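Local structure of Polyphosphate:AMP phosphotransferase (5O6M) at residues Val58-Gln63 and Gly115-Phe120; Lys3-Pro8 and Tyr221-Val226; Ser23-Gly28 and Lys231-Asn236. The protein uses inorganic polyphosphate as phosphate donor to convert AMP to ADP and ADP to ATP, and also accepts other nucleoside mono- and diphosphates. The protein carries 1 engineered substitution. All blocks are in the same frame, centred on the assembly; numbering follows the deposited sequence.

Contact 1 of 3, residues Val58-Gln63 and Gly115-Phe120; sequences VLVVLQ and GELVIF
L59 and F120 meet on one face of the sheet, where two neighbouring parallel strands, 58-63 and 117-120, run with their short axes 4.7 Å apart. CB of L59 leaves toward the face shared with V118 and F120. CG stands opposite the backbone N (chi1 172°), which carries the chain across toward the second strand. CD1 then sits over the centre of the F120 ring, 3.5 Å from the centroid and almost on the ring normal. This is a CH-pi contact, with the methyl about equally far from all six ring carbons. The same CD1 grazes CG1 of V118. F91 meets the F120 ring edge-to-face.

On the other face, V58, V60 and L62 pack against L117 and I119. CG1 of V58 touches CG of L117 at 3.9 Å. CG2 of V60 lies near CD2 of L117. Farther along, CD1 of L62 meets CG2 of I119 at 3.7 Å. I74 of helix 70-77 packs on both L62 and I119.

Five backbone hydrogen bonds join the strands. V58 and V60 each give and accept one: V118 N binds V58 O, V60 N binds V118 O at 2.8 Å and nearly straight (177°), and F120 N binds V60 O. V58 N to E116 O and L62 N to F120 O, both longer, complete the set. CA of L59 leans on the carbonyl O of V118. At the edge, the carboxylate of E116 turns to a salt bridge with R87.

These strands are the second and third across the five-stranded parallel sheet of this P-loop NTPase relative. The facing N-H and C=O groups satisfy one another, while L59 and V61 bond strand 161-169. The side chains that meet are hydrocarbon, with one aromatic ring, consistent with a dry core.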
loop_
_atom_site.group_PDB
_atom_site.type_symbol
_atom_site.label_atom_id
_atom_site.label_comp_id
_atom_site.label_asym_id
_atom_site.label_seq_id
_atom_site.Cartn_x
_atom_site.Cartn_y
_atom_site.Cartn_z
ATOM N N VAL D 58 7.503 -18.307 -2.666
ATOM C CA VAL D 58 6.740 -19.308 -3.401
ATOM C C VAL D 58 5.415 -18.697 -3.844
ATOM O O VAL D 58 4.645 -18.205 -3.011
ATOM C CB VAL D 58 6.516 -20.573 -2.557
ATOM C CG1 VAL D 58 5.720 -21.600 -3.335
ATOM C CG2 VAL D 58 7.862 -21.141 -2.100
ATOM N N LEU D 59 5.151 -18.739 -5.150
ATOM C CA LEU D 59 3.944 -18.181 -5.749
ATOM C C LEU D 59 3.164 -19.296 -6.435
ATOM O O LEU D 59 3.692 -19.962 -7.333
ATOM C CB LEU D 59 4.290 -17.074 -6.749
ATOM C CG LEU D 59 3.143 -16.524 -7.602
ATOM C CD1 LEU D 59 2.088 -15.839 -6.751
ATOM C CD2 LEU D 59 3.682 -15.565 -8.659
ATOM N N VAL D 60 1.917 -19.496 -6.013
ATOM C CA VAL D 60 1.016 -20.476 -6.612
ATOM C C VAL D 60 -0.099 -19.722 -7.329
ATOM O O VAL D 60 -0.876 -18.995 -6.695
ATOM C CB VAL D 60 0.450 -21.438 -5.557
ATOM C CG1 VAL D 60 -0.574 -22.377 -6.182
ATOM C CG2 VAL D 60 1.574 -22.227 -4.908
ATOM N N VAL D 61 -0.185 -19.902 -8.647
ATOM C CA VAL D 61 -1.216 -19.280 -9.471
ATOM C C VAL D 61 -2.335 -20.284 -9.717
ATOM O O VAL D 61 -2.075 -21.451 -10.041
ATOM C CB VAL D 61 -0.632 -18.781 -10.803
ATOM C CG1 VAL D 61 -1.730 -18.186 -11.677
ATOM C CG2 VAL D 61 0.460 -17.755 -10.547
ATOM N N LEU D 62 -3.579 -19.841 -9.525
ATOM C CA LEU D 62 -4.769 -20.643 -9.791
ATOM C C LEU D 62 -5.640 -19.915 -10.805
ATOM O O LEU D 62 -6.075 -18.785 -10.553
ATOM C CB LEU D 62 -5.552 -20.906 -8.505
ATOM C CG LEU D 62 -4.847 -21.689 -7.397
ATOM C CD1 LEU D 62 -5.793 -21.880 -6.232
ATOM C CD2 LEU D 62 -4.362 -23.031 -7.914
ATOM N N GLN D 63 -5.890 -20.556 -11.945
ATOM C CA GLN D 63 -6.845 -20.064 -12.928
ATOM C C GLN D 63 -7.761 -21.209 -13.346
ATOM O O GLN D 63 -7.350 -22.372 -13.377
ATOM C CB GLN D 63 -6.138 -19.465 -14.159
ATOM C CG GLN D 63 -5.348 -18.173 -13.894
ATOM C CD GLN D 63 -6.219 -16.924 -13.748
ATOM O OE1 GLN D 63 -5.788 -15.925 -13.172
ATOM N NE2 GLN D 63 -7.428 -16.967 -14.295
ATOM N N GLY D 115 10.148 -16.319 2.697
ATOM C CA GLY D 115 9.520 -17.124 3.720
ATOM C C GLY D 115 8.023 -17.270 3.579
ATOM O O GLY D 115 7.397 -17.923 4.425
ATOM N N GLU D 116 7.430 -16.698 2.536
ATOM C CA GLU D 116 5.986 -16.646 2.382
ATOM C C GLU D 116 5.553 -17.460 1.171
ATOM O O GLU D 116 6.267 -17.547 0.169
ATOM C CB GLU D 116 5.516 -15.188 2.232
ATOM C CG GLU D 116 4.009 -14.991 2.223
ATOM C CD GLU D 116 3.616 -13.553 1.913
ATOM O OE1 GLU D 116 4.384 -12.863 1.206
ATOM O OE2 GLU D 116 2.543 -13.110 2.380
ATOM N N LEU D 117 4.368 -18.050 1.273
ATOM C CA LEU D 117 3.716 -18.725 0.161
ATOM C C LEU D 117 2.428 -17.975 -0.132
ATOM O O LEU D 117 1.569 -17.843 0.747
ATOM C CB LEU D 117 3.439 -20.196 0.486
ATOM C CG LEU D 117 2.961 -21.125 -0.635
ATOM C CD1 LEU D 117 2.985 -22.575 -0.174
ATOM C CD2 LEU D 117 1.567 -20.757 -1.127
ATOM N N VAL D 118 2.291 -17.487 -1.358
ATOM C CA VAL D 118 1.126 -16.716 -1.758
ATOM C C VAL D 118 0.373 -17.479 -2.835
ATOM O O VAL D 118 0.976 -18.014 -3.772
ATOM C CB VAL D 118 1.513 -15.309 -2.252
ATOM C CG1 VAL D 118 0.315 -14.631 -2.884
ATOM C CG2 VAL D 118 2.056 -14.474 -1.099
ATOM N N ILE D 119 -0.947 -17.521 -2.700
ATOM C CA ILE D 119 -1.825 -18.092 -3.709
ATOM C C ILE D 119 -2.512 -16.937 -4.420
ATOM O O ILE D 119 -3.200 -16.129 -3.783
ATOM C CB ILE D 119 -2.848 -19.053 -3.093
ATOM C CG1 ILE D 119 -2.124 -20.177 -2.354
ATOM C CG2 ILE D 119 -3.753 -19.625 -4.170
ATOM C CD1 ILE D 119 -2.949 -20.811 -1.254
ATOM N N PHE D 120 -2.300 -16.841 -5.731
ATOM C CA PHE D 120 -3.045 -15.901 -6.560
ATOM C C PHE D 120 -4.372 -16.547 -6.943
ATOM O O PHE D 120 -4.410 -17.486 -7.745
ATOM C CB PHE D 120 -2.240 -15.500 -7.794
ATOM C CG PHE D 120 -1.253 -14.389 -7.545
ATOM C CD1 PHE D 120 -1.046 -13.896 -6.265
ATOM C CD2 PHE D 120 -0.550 -13.819 -8.597
ATOM C CE1 PHE D 120 -0.142 -12.866 -6.037
ATOM C CE2 PHE D 120 0.353 -12.791 -8.376
ATOM C CZ PHE D 120 0.558 -12.313 -7.097
#

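Contact 2 of 3, residues Lys3-Pro8 and Tyr221-Val226; sequences KYRVQP and YAPWYV
R5 and Y225 lie side by side and point the same way, with the aliphatic part of the arginine running along the tyrosine ring. CB of R5 rests 3.6 Å from CE1 of Y225, CG follows near the same carbon, and CD reaches the hydroxyl O. The extended start of the arginine, with CG opposite the backbone N (chi1 -169°), keeps it beside the ring. It also drops CG against CB of P223, at 3.7 Å. The methylenes of R5 thus fill the hollow between the proline and the tyrosine. The guanidinium stands nearly upright to the ring plane, 82° away.

V6 is the second bump. Its CG2 lies 3.8 Å from CG2 of V226, near CB of W224, and also rests on the carbonyl O of W224. Y4 is the third: CD1 of its ring comes 3.2 Å from the carbonyl O of V226. Its hydroxyl reaches beyond the contact to Y234 and D21.

The backbones are bridged once, at R5 and Y225. V6 N gives a hydrogen bond of 2.8 Å to W224 O, and V226 N gives a longer one of 3.2 Å to Y4 O. F12 also packs on V6 and V226. An alanine in place of Y225 would probably open a gap and leave the methylenes of R5 with P223 alone as a wall.

The N-terminal segment therefore lies against strand 224-228, an outermost strand of the sheet. The chemistry implies a hold by two main-chain bonds and hydrocarbon contacts, in which the arginine meets its partners through its methylenes.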
loop_
_atom_site.group_PDB
_atom_site.type_symbol
_atom_site.label_atom_id
_atom_site.label_comp_id
_atom_site.label_asym_id
_atom_site.label_seq_id
_atom_site.Cartn_x
_atom_site.Cartn_y
_atom_site.Cartn_z
ATOM N N LYS D 3 3.834 -35.485 -16.803
ATOM C CA LYS D 3 2.983 -35.372 -17.978
ATOM C C LYS D 3 2.053 -34.169 -17.951
ATOM O O LYS D 3 1.417 -33.879 -18.969
ATOM C CB LYS D 3 2.134 -36.633 -18.117
ATOM C CG LYS D 3 1.401 -36.987 -16.833
ATOM C CD LYS D 3 0.508 -38.191 -17.025
ATOM C CE LYS D 3 -0.605 -37.846 -18.002
ATOM N NZ LYS D 3 -1.604 -38.936 -18.137
ATOM N N TYR D 4 1.943 -33.472 -16.822
ATOM C CA TYR D 4 1.044 -32.332 -16.722
ATOM C C TYR D 4 1.756 -30.994 -16.872
ATOM O O TYR D 4 1.087 -29.958 -16.932
ATOM C CB TYR D 4 0.291 -32.377 -15.387
ATOM C CG TYR D 4 -0.591 -33.599 -15.248
ATOM C CD1 TYR D 4 -1.742 -33.741 -16.014
ATOM C CD2 TYR D 4 -0.260 -34.620 -14.365
ATOM C CE1 TYR D 4 -2.549 -34.861 -15.892
ATOM C CE2 TYR D 4 -1.060 -35.744 -14.237
ATOM C CZ TYR D 4 -2.203 -35.858 -15.002
ATOM O OH TYR D 4 -2.998 -36.976 -14.877
ATOM N N ARG D 5 3.085 -30.993 -16.947
ATOM C CA ARG D 5 3.858 -29.767 -17.106
ATOM C C ARG D 5 3.876 -29.378 -18.581
ATOM O O ARG D 5 4.566 -30.007 -19.389
ATOM C CB ARG D 5 5.271 -29.964 -16.566
ATOM C CG ARG D 5 6.078 -28.684 -16.452
ATOM C CD ARG D 5 7.414 -28.909 -15.748
ATOM N NE ARG D 5 8.363 -29.661 -16.565
ATOM C CZ ARG D 5 8.784 -30.892 -16.290
ATOM N NH1 ARG D 5 8.349 -31.520 -15.206
ATOM N NH2 ARG D 5 9.651 -31.493 -17.096
ATOM N N VAL D 6 3.111 -28.345 -18.937
ATOM C CA VAL D 6 3.092 -27.861 -20.315
ATOM C C VAL D 6 4.511 -27.508 -20.737
ATOM O O VAL D 6 5.125 -26.578 -20.198
ATOM C CB VAL D 6 2.147 -26.660 -20.455
ATOM C CG1 VAL D 6 2.207 -26.092 -21.871
ATOM C CG2 VAL D 6 0.722 -27.066 -20.100
ATOM N N GLN D 7 5.030 -28.234 -21.726
ATOM C CA GLN D 7 6.396 -28.015 -22.168
ATOM C C GLN D 7 6.531 -26.646 -22.829
ATOM O O GLN D 7 5.587 -26.146 -23.445
ATOM C CB GLN D 7 6.823 -29.101 -23.151
ATOM C CG GLN D 7 6.824 -30.503 -22.562
ATOM C CD GLN D 7 7.804 -30.647 -21.416
ATOM O OE1 GLN D 7 8.750 -29.868 -21.293
ATOM N NE2 GLN D 7 7.583 -31.645 -20.568
ATOM N N PRO D 8 7.699 -26.022 -22.718
ATOM C CA PRO D 8 7.909 -24.668 -23.243
ATOM C C PRO D 8 8.254 -24.644 -24.732
ATOM O O PRO D 8 9.179 -23.954 -25.164
ATOM C CB PRO D 8 9.071 -24.147 -22.390
ATOM C CG PRO D 8 9.355 -25.221 -21.346
ATOM C CD PRO D 8 8.848 -26.488 -21.928
ATOM N N TYR D 221 11.204 -21.507 -16.329
ATOM C CA TYR D 221 11.230 -20.819 -15.049
ATOM C C TYR D 221 9.840 -20.602 -14.464
ATOM O O TYR D 221 9.738 -20.226 -13.292
ATOM C CB TYR D 221 11.928 -19.459 -15.176
ATOM C CG TYR D 221 11.352 -18.565 -16.252
ATOM C CD1 TYR D 221 10.190 -17.837 -16.022
ATOM C CD2 TYR D 221 11.986 -18.415 -17.478
ATOM C CE1 TYR D 221 9.654 -17.015 -16.993
ATOM C CE2 TYR D 221 11.461 -17.586 -18.455
ATOM C CZ TYR D 221 10.292 -16.891 -18.206
ATOM O OH TYR D 221 9.754 -16.065 -19.167
ATOM N N ALA D 222 8.776 -20.831 -15.241
ATOM C CA ALA D 222 7.405 -20.607 -14.779
ATOM C C ALA D 222 6.459 -21.554 -15.510
ATOM O O ALA D 222 5.708 -21.148 -16.405
ATOM C CB ALA D 222 6.994 -19.151 -14.983
ATOM N N PRO D 223 6.462 -22.831 -15.139
ATOM C CA PRO D 223 5.650 -23.814 -15.864
ATOM C C PRO D 223 4.165 -23.706 -15.549
ATOM O O PRO D 223 3.755 -23.350 -14.441
ATOM C CB PRO D 223 6.210 -25.152 -15.369
ATOM C CG PRO D 223 6.670 -24.847 -13.976
ATOM C CD PRO D 223 7.233 -23.447 -14.046
ATOM N N TRP D 224 3.355 -24.022 -16.559
ATOM C CA TRP D 224 1.931 -24.261 -16.376
ATOM C C TRP D 224 1.682 -25.750 -16.182
ATOM O O TRP D 224 2.295 -26.588 -16.850
ATOM C CB TRP D 224 1.130 -23.765 -17.579
ATOM C CG TRP D 224 0.756 -22.319 -17.523
ATOM C CD1 TRP D 224 1.386 -21.289 -18.156
ATOM C CD2 TRP D 224 -0.351 -21.741 -16.816
ATOM N NE1 TRP D 224 0.748 -20.101 -17.880
ATOM C CE2 TRP D 224 -0.320 -20.350 -17.058
ATOM C CE3 TRP D 224 -1.356 -22.261 -15.994
ATOM C CZ2 TRP D 224 -1.258 -19.473 -16.509
ATOM C CZ3 TRP D 224 -2.291 -21.389 -15.451
ATOM C CH2 TRP D 224 -2.232 -20.010 -15.710
ATOM N N TYR D 225 0.776 -26.074 -15.265
ATOM C CA TYR D 225 0.281 -27.431 -15.097
ATOM C C TYR D 225 -1.207 -27.446 -15.397
ATOM O O TYR D 225 -1.968 -26.664 -14.819
ATOM C CB TYR D 225 0.531 -27.955 -13.683
ATOM C CG TYR D 225 1.990 -28.055 -13.317
ATOM C CD1 TYR D 225 2.722 -29.203 -13.595
ATOM C CD2 TYR D 225 2.637 -26.999 -12.688
ATOM C CE1 TYR D 225 4.060 -29.293 -13.258
ATOM C CE2 TYR D 225 3.971 -27.081 -12.345
ATOM C CZ TYR D 225 4.677 -28.226 -12.632
ATOM O OH TYR D 225 6.005 -28.296 -12.287
ATOM N N VAL D 226 -1.614 -28.316 -16.313
ATOM C CA VAL D 226 -3.026 -28.553 -16.581
ATOM C C VAL D 226 -3.484 -29.660 -15.643
ATOM O O VAL D 226 -2.912 -30.755 -15.635
ATOM C CB VAL D 226 -3.267 -28.926 -18.051
ATOM C CG1 VAL D 226 -4.740 -29.228 -18.282
ATOM C CG2 VAL D 226 -2.800 -27.803 -18.960
#

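Contact 3 of 3, residues Ser23-Gly28 and Lys231-Asn236; sequences SAFEGG and KNWYRN. With PO4 (phosphate ion), chain B; PO4 (phosphate ion), chain C.
F25 and W233 meet at the apolar centre, CD2 of the phenylalanine 4.1 Å from CZ3 of the indole. CB of F25 also lies at the edge of the Y234 ring, 3.9 Å from CE1. W233 takes the cramped first torsion, its CG between backbone N and carbonyl carbon (chi1 61°). This turns one indole face to the main chain of G28, while CB of Y234 lies under the other. A32 of helix 29-53 touches both F25 and W233.

Farther out, A24 N is placed to give the Y234 hydroxyl a hydrogen bond, though the exact place of that oxygen is doubtful. Its probable further partner is the Y4 hydroxyl.

The polar edge holds two phosphate ions, probably from the crystallisation liquor. W233 N binds O2 of the chain B ion at 2.7 Å, and N232 N makes a weak bond to O4 of the same ion; K29 also bonds phosphate. R235 grips the chain C ion through NH1 and NH2. Its NE and NH2 both bond OD1 of N236 side-on, which fixes the rotation of the guanidinium.

Backbone N-H groups of a first turn, turned to the chain B ion, are typical of an anion-binding helix N-terminus, here that of helix 232-249.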
loop_
_atom_site.group_PDB
_atom_site.type_symbol
_atom_site.label_atom_id
_atom_site.label_comp_id
_atom_site.label_asym_id
_atom_site.label_seq_id
_atom_site.Cartn_x
_atom_site.Cartn_y
_atom_site.Cartn_z
ATOM N N SER D 23 -5.124 -40.870 -14.675
ATOM C CA SER D 23 -4.133 -41.908 -14.924
ATOM C C SER D 23 -2.891 -41.784 -14.052
ATOM O O SER D 23 -2.108 -42.738 -13.989
ATOM C CB SER D 23 -3.731 -41.889 -16.401
ATOM O OG SER D 23 -3.297 -40.598 -16.793
ATOM N N ALA D 24 -2.689 -40.648 -13.380
ATOM C CA ALA D 24 -1.493 -40.473 -12.565
ATOM C C ALA D 24 -1.607 -41.137 -11.199
ATOM O O ALA D 24 -0.581 -41.347 -10.543
ATOM C CB ALA D 24 -1.180 -38.986 -12.388
ATOM N N PHE D 25 -2.819 -41.456 -10.749
ATOM C CA PHE D 25 -3.035 -42.104 -9.462
ATOM C C PHE D 25 -3.653 -43.482 -9.666
ATOM O O PHE D 25 -4.698 -43.610 -10.314
ATOM C CB PHE D 25 -3.922 -41.260 -8.541
ATOM C CG PHE D 25 -4.078 -41.847 -7.166
ATOM C CD1 PHE D 25 -3.044 -41.771 -6.246
ATOM C CD2 PHE D 25 -5.247 -42.493 -6.800
ATOM C CE1 PHE D 25 -3.176 -42.322 -4.984
ATOM C CE2 PHE D 25 -5.386 -43.042 -5.538
ATOM C CZ PHE D 25 -4.349 -42.956 -4.629
ATOM N N GLU D 26 -3.000 -44.506 -9.111
ATOM C CA GLU D 26 -3.439 -45.900 -9.215
ATOM C C GLU D 26 -4.419 -46.218 -8.094
ATOM O O GLU D 26 -4.034 -46.645 -7.003
ATOM C CB GLU D 26 -2.252 -46.854 -9.178
ATOM C CG GLU D 26 -1.317 -46.765 -10.359
ATOM C CD GLU D 26 -0.347 -47.928 -10.392
ATOM O OE1 GLU D 26 -0.449 -48.809 -9.512
ATOM O OE2 GLU D 26 0.508 -47.971 -11.301
ATOM N N GLY D 27 -5.697 -45.994 -8.355
ATOM C CA GLY D 27 -6.712 -46.241 -7.356
ATOM C C GLY D 27 -7.965 -45.449 -7.669
ATOM O O GLY D 27 -8.113 -44.882 -8.752
ATOM N N GLY D 28 -8.867 -45.437 -6.694
ATOM C CA GLY D 28 -10.097 -44.689 -6.842
ATOM C C GLY D 28 -10.175 -43.584 -5.812
ATOM O O GLY D 28 -9.164 -43.242 -5.189
ATOM N N LYS D 231 -12.908 -34.269 -11.312
ATOM C CA LYS D 231 -12.993 -35.011 -10.055
ATOM C C LYS D 231 -12.205 -34.259 -8.990
ATOM O O LYS D 231 -10.978 -34.146 -9.083
ATOM C CB LYS D 231 -12.491 -36.448 -10.188
ATOM C CG LYS D 231 -13.157 -37.295 -11.261
ATOM C CD LYS D 231 -12.464 -38.654 -11.327
ATOM C CE LYS D 231 -12.918 -39.504 -12.504
ATOM N NZ LYS D 231 -12.062 -40.723 -12.657
ATOM N N ASN D 232 -12.914 -33.750 -7.982
ATOM C CA ASN D 232 -12.271 -32.970 -6.929
ATOM C C ASN D 232 -11.164 -33.755 -6.233
ATOM O O ASN D 232 -10.084 -33.212 -5.968
ATOM C CB ASN D 232 -13.312 -32.516 -5.910
ATOM C CG ASN D 232 -14.233 -31.460 -6.462
ATOM O OD1 ASN D 232 -14.093 -31.040 -7.609
ATOM N ND2 ASN D 232 -15.199 -31.042 -5.658
ATOM N N TRP D 233 -11.413 -35.028 -5.914
ATOM C CA TRP D 233 -10.404 -35.798 -5.194
ATOM C C TRP D 233 -9.109 -35.885 -5.990
ATOM O O TRP D 233 -8.015 -35.852 -5.415
ATOM C CB TRP D 233 -10.930 -37.196 -4.857
ATOM C CG TRP D 233 -11.290 -38.052 -6.046
ATOM C CD1 TRP D 233 -12.519 -38.172 -6.631
ATOM C CD2 TRP D 233 -10.416 -38.927 -6.771
ATOM N NE1 TRP D 233 -12.459 -39.054 -7.684
ATOM C CE2 TRP D 233 -11.180 -39.532 -7.790
ATOM C CE3 TRP D 233 -9.059 -39.251 -6.664
ATOM C CZ2 TRP D 233 -10.632 -40.444 -8.693
ATOM C CZ3 TRP D 233 -8.518 -40.155 -7.560
ATOM C CH2 TRP D 233 -9.302 -40.741 -8.561
ATOM N N TYR D 234 -9.209 -35.993 -7.317
ATOM C CA TYR D 234 -8.004 -36.070 -8.133
ATOM C C TYR D 234 -7.346 -34.704 -8.267
ATOM O O TYR D 234 -6.126 -34.576 -8.117
ATOM C CB TYR D 234 -8.330 -36.642 -9.512
ATOM C CG TYR D 234 -7.097 -36.959 -10.328
ATOM C CD1 TYR D 234 -6.288 -38.042 -10.001
ATOM C CD2 TYR D 234 -6.740 -36.180 -11.417
ATOM C CE1 TYR D 234 -5.159 -38.340 -10.738
ATOM C CE2 TYR D 234 -5.614 -36.473 -12.162
ATOM C CZ TYR D 234 -4.828 -37.555 -11.817
ATOM O OH TYR D 234 -3.707 -37.851 -12.551
ATOM N N ARG D 235 -8.146 -33.674 -8.547
ATOM C CA ARG D 235 -7.628 -32.311 -8.589
ATOM C C ARG D 235 -6.851 -31.991 -7.319
ATOM O O ARG D 235 -5.695 -31.556 -7.374
ATOM C CB ARG D 235 -8.784 -31.330 -8.786
ATOM C CG ARG D 235 -8.407 -29.860 -8.705
ATOM C CD ARG D 235 -9.641 -29.020 -8.416
ATOM N NE ARG D 235 -10.041 -29.115 -7.014
ATOM C CZ ARG D 235 -11.277 -28.904 -6.572
ATOM N NH1 ARG D 235 -12.247 -28.603 -7.423
ATOM N NH2 ARG D 235 -11.543 -29.006 -5.277
ATOM N N ASN D 236 -7.480 -32.206 -6.161
ATOM C CA ASN D 236 -6.829 -31.910 -4.890
ATOM C C ASN D 236 -5.571 -32.750 -4.698
ATOM O O ASN D 236 -4.549 -32.243 -4.221
ATOM C CB ASN D 236 -7.808 -32.135 -3.737
ATOM C CG ASN D 236 -9.026 -31.235 -3.825
ATOM O OD1 ASN D 236 -8.983 -30.169 -4.440
ATOM N ND2 ASN D 236 -10.124 -31.663 -3.210
HETATM P P PO4 B . -15.598 -35.376 -5.702
HETATM O O1 PO4 B . -16.190 -36.762 -5.812
HETATM O O2 PO4 B . -14.091 -35.473 -5.655
HETATM O O3 PO4 B . -16.100 -34.712 -4.440
HETATM O O4 PO4 B . -16.003 -34.558 -6.907
HETATM P P PO4 C . -15.228 -28.346 -4.364
HETATM O O1 PO4 C . -16.569 -29.020 -4.535
HETATM O O2 PO4 C . -14.195 -29.366 -3.943
HETATM O O3 PO4 C . -15.329 -27.284 -3.297
HETATM O O4 PO4 C . -14.811 -27.716 -5.672
#

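In the fold
Contacts 1 and 2 both reach the parallel sheet, contact 1 at its inner strands and contact 2 at outermost strand 224-228. Their centres lie 16 Å apart, and Q63 packs on W224 between them. Contact 3 is at the surface, its centre 22 Å from that of contact 1 and 19 Å from that of contact 2. Contacts 2 and 3 touch through a probable hydrogen bond between the Y4 and Y234 hydroxyls. Their segments alternate along the chain: 3-8, 23-28, 221-226, 231-236. Both segments of contact 1 come in between. The N-terminal region is thus attached to the last strand and last helix of the chain.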